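Local coordinates for putative hemin transport system, substrate-binding protein (PDB 5Y8A) that binds heme, here two molecules, and probably hands it on as the periplasmic substrate-binding component of a bacterial hemin uptake transporter, at residues A[53-58]-A[73-78]. Residues are numbered along the deposited sequence; the frame is centred on the assembly and turned at random.
Sequences YQRALS and SAEAGP. With HEM (protoporphyrin IX containing Fe), chain C.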
loop_
_atom_site.group_PDB
_atom_site.type_symbol
_atom_site.label_atom_id
_atom_site.label_comp_id
_atom_site.label_asym_id
_atom_site.label_seq_id
_atom_site.Cartn_x
_atom_site.Cartn_y
_atom_site.Cartn_z
ATOM N N TYR A 53 -0.222 5.449 15.589
ATOM C CA TYR A 53 0.207 4.644 14.464
ATOM C C TYR A 53 -0.232 3.182 14.667
ATOM O O TYR A 53 -0.317 2.683 15.794
ATOM C CB TYR A 53 1.730 4.777 14.286
ATOM C CG TYR A 53 2.241 3.779 13.306
ATOM C CD1 TYR A 53 1.818 3.811 11.984
ATOM C CD2 TYR A 53 3.070 2.754 13.711
ATOM C CE1 TYR A 53 2.232 2.871 11.093
ATOM C CE2 TYR A 53 3.492 1.804 12.827
ATOM C CZ TYR A 53 3.080 1.873 11.527
ATOM O OH TYR A 53 3.460 0.901 10.686
ATOM N N GLN A 54 -0.526 2.504 13.558
ATOM C CA GLN A 54 -1.125 1.168 13.598
ATOM C C GLN A 54 -0.364 0.153 14.465
ATOM O O GLN A 54 -0.989 -0.719 15.075
ATOM C CB GLN A 54 -1.255 0.625 12.182
ATOM C CG GLN A 54 0.069 0.322 11.499
ATOM C CD GLN A 54 -0.114 -0.206 10.094
ATOM O OE1 GLN A 54 -1.245 -0.510 9.686
ATOM N NE2 GLN A 54 0.996 -0.301 9.326
ATOM N N ARG A 55 0.964 0.225 14.533
ATOM C CA ARG A 55 1.701 -0.707 15.376
ATOM C C ARG A 55 2.017 -0.138 16.760
ATOM O O ARG A 55 2.692 -0.804 17.541
ATOM C CB ARG A 55 3.002 -1.135 14.675
ATOM C CG ARG A 55 2.790 -1.622 13.247
ATOM C CD ARG A 55 4.103 -1.951 12.532
ATOM N NE ARG A 55 4.029 -3.259 11.880
ATOM C CZ ARG A 55 3.404 -3.500 10.731
ATOM N NH1 ARG A 55 2.790 -2.524 10.075
ATOM N NH2 ARG A 55 3.390 -4.730 10.240
ATOM N N ALA A 56 1.530 1.057 17.090
ATOM C CA ALA A 56 1.782 1.688 18.375
ATOM C C ALA A 56 0.481 2.242 18.920
ATOM O O ALA A 56 0.373 3.414 19.274
ATOM C CB ALA A 56 2.824 2.812 18.275
ATOM N N LEU A 57 -0.542 1.399 18.957
ATOM C CA LEU A 57 -1.862 1.859 19.346
ATOM C C LEU A 57 -1.915 2.185 20.819
ATOM O O LEU A 57 -1.382 1.456 21.654
ATOM C CB LEU A 57 -2.910 0.800 19.053
ATOM C CG LEU A 57 -3.101 0.576 17.576
ATOM C CD1 LEU A 57 -4.221 -0.442 17.410
ATOM C CD2 LEU A 57 -3.420 1.909 16.904
ATOM N N SER A 58 -2.616 3.262 21.131
ATOM C CA SER A 58 -3.012 3.552 22.497
ATOM C C SER A 58 -4.371 2.902 22.745
ATOM O O SER A 58 -5.347 3.231 22.069
ATOM C CB SER A 58 -3.056 5.070 22.693
ATOM O OG SER A 58 -3.623 5.436 23.926
ATOM N N SER A 73 -6.223 -4.206 10.866
ATOM C CA SER A 73 -5.309 -5.061 10.134
ATOM C C SER A 73 -4.627 -6.006 11.115
ATOM O O SER A 73 -4.418 -5.678 12.291
ATOM C CB SER A 73 -4.287 -4.235 9.358
ATOM O OG SER A 73 -3.450 -3.509 10.232
ATOM N N ALA A 74 -4.334 -7.219 10.640
ATOM C CA ALA A 74 -3.620 -8.185 11.468
ATOM C C ALA A 74 -2.302 -7.623 11.988
ATOM O O ALA A 74 -1.785 -8.106 12.997
ATOM C CB ALA A 74 -3.382 -9.479 10.676
ATOM N N GLU A 75 -1.772 -6.594 11.333
ATOM C CA GLU A 75 -0.573 -5.883 11.733
ATOM C C GLU A 75 -0.807 -4.897 12.877
ATOM O O GLU A 75 0.156 -4.288 13.349
ATOM C CB GLU A 75 -0.011 -5.141 10.514
ATOM C CG GLU A 75 -0.860 -5.315 9.238
ATOM C CD GLU A 75 -1.105 -4.003 8.485
ATOM O OE1 GLU A 75 -0.969 -3.978 7.242
ATOM O OE2 GLU A 75 -1.447 -2.995 9.142
ATOM N N ALA A 76 -2.046 -4.705 13.321
ATOM C CA ALA A 76 -2.319 -3.726 14.370
ATOM C C ALA A 76 -1.700 -4.186 15.681
ATOM O O ALA A 76 -1.722 -5.372 16.002
ATOM C CB ALA A 76 -3.821 -3.528 14.546
ATOM N N GLY A 77 -1.130 -3.249 16.434
ATOM C CA GLY A 77 -0.470 -3.602 17.668
ATOM C C GLY A 77 -0.168 -2.410 18.552
ATOM O O GLY A 77 -0.541 -1.276 18.245
ATOM N N PRO A 78 0.531 -2.644 19.682
ATOM C CA PRO A 78 1.082 -3.941 20.113
ATOM C C PRO A 78 0.023 -4.899 20.658
ATOM O O PRO A 78 -1.099 -4.484 20.954
ATOM C CB PRO A 78 2.080 -3.547 21.218
ATOM C CG PRO A 78 1.506 -2.275 21.796
ATOM C CD PRO A 78 0.869 -1.553 20.624
HETATM C CHA HEM C . 6.064 4.164 10.952
HETATM C CHB HEM C . 3.091 3.482 7.191
HETATM C CHC HEM C . 4.144 -1.247 7.195
HETATM C CHD HEM C . 7.232 -0.545 10.873
HETATM C C1A HEM C . 5.138 4.393 9.946
HETATM C C2A HEM C . 4.456 5.653 9.664
HETATM C C3A HEM C . 3.643 5.458 8.625
HETATM C C4A HEM C . 3.777 4.077 8.215
HETATM C CMA HEM C . 2.714 6.499 7.963
HETATM C CAA HEM C . 4.655 6.988 10.432
HETATM C CBA HEM C . 3.376 7.382 11.175
HETATM C CGA HEM C . 3.503 8.811 11.630
HETATM O O1A HEM C . 2.844 9.691 11.009
HETATM O O2A HEM C . 4.273 9.061 12.602
HETATM C C1B HEM C . 3.082 2.134 6.907
HETATM C C2B HEM C . 2.217 1.496 5.938
HETATM C C3B HEM C . 2.502 0.185 5.945
HETATM C C4B HEM C . 3.566 -0.036 6.903
HETATM C CMB HEM C . 1.155 2.260 5.106
HETATM C CAB HEM C . 1.893 -0.960 5.100
HETATM C CBB HEM C . 1.193 -0.757 3.977
HETATM C C1C HEM C . 5.076 -1.459 8.182
HETATM C C2C HEM C . 5.665 -2.735 8.505
HETATM C C3C HEM C . 6.517 -2.550 9.532
HETATM C C4C HEM C . 6.496 -1.144 9.873
HETATM C CMC HEM C . 5.295 -4.027 7.735
HETATM C CAC HEM C . 7.418 -3.563 10.276
HETATM C CBC HEM C . 7.478 -4.858 9.952
HETATM C C1D HEM C . 7.162 0.780 11.254
HETATM C C2D HEM C . 7.834 1.384 12.382
HETATM C C3D HEM C . 7.515 2.685 12.425
HETATM C C4D HEM C . 6.627 2.957 11.307
HETATM C CMD HEM C . 8.757 0.633 13.366
HETATM C CAD HEM C . 8.037 3.692 13.479
HETATM C CBD HEM C . 6.909 4.500 14.119
HETATM C CGD HEM C . 7.266 5.968 14.097
HETATM O O1D HEM C . 6.365 6.822 14.313
HETATM O O2D HEM C . 8.455 6.284 13.848
HETATM N NA HEM C . 4.691 3.451 9.040
HETATM N NB HEM C . 3.893 1.169 7.482
HETATM N NC HEM C . 5.603 -0.511 9.032
HETATM N ND HEM C . 6.440 1.772 10.626
HETATM FE FE HEM C . 4.995 1.352 9.303
#
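The guanidinium of R55 is sandwiched between a heme and E75. One face lies on a pyrrole ring of the porphyrin, with R55 CZ 3.3 Å from HEM C2C. The opposite face is covered by E75, whose CB sits 3.4 Å from R55 NH2. The R55 chain starts away from 73-78 and turns about the CG-CD bond (chi3 132°), which brings its end back between the two. The E75 carboxylate lies well out of the guanidinium plane, so no N-H points at it, and any attraction is probably of charges alone. The same heme takes Y53 as axial ligand, with OH 2.1 Å from the iron. Q54 supports that ligand from the second shell. Its NE2 donates to Y53 OH at 3.1 Å, nearly straight (165°) and in the amide plane. Such a bond would probably stabilise negative charge on the phenolic oxygen. Q54 CG lies over the Y53 ring face turned from the heme. Q54 OE1 comes within 2.6 Å of E75 OE2, the amide and carboxylate planes almost perpendicular (87°).

This is one wall of the heme cleft between the two lobes of a periplasmic binding protein. Segment 73-78 follows strand 69-73 of the parallel sheet in the N-terminal lobe, and 53-58 leads into helix 59-64. Two backbone bonds join them. G77 N donates to Q54 O at 2.9 Å, and L57 N to G77 O at 2.8 Å. The peptide before P78 is cis. On the sheet side, L57 CD1 meets A76 CB at 4.2 Å, and both touch I11 of strand 6-11.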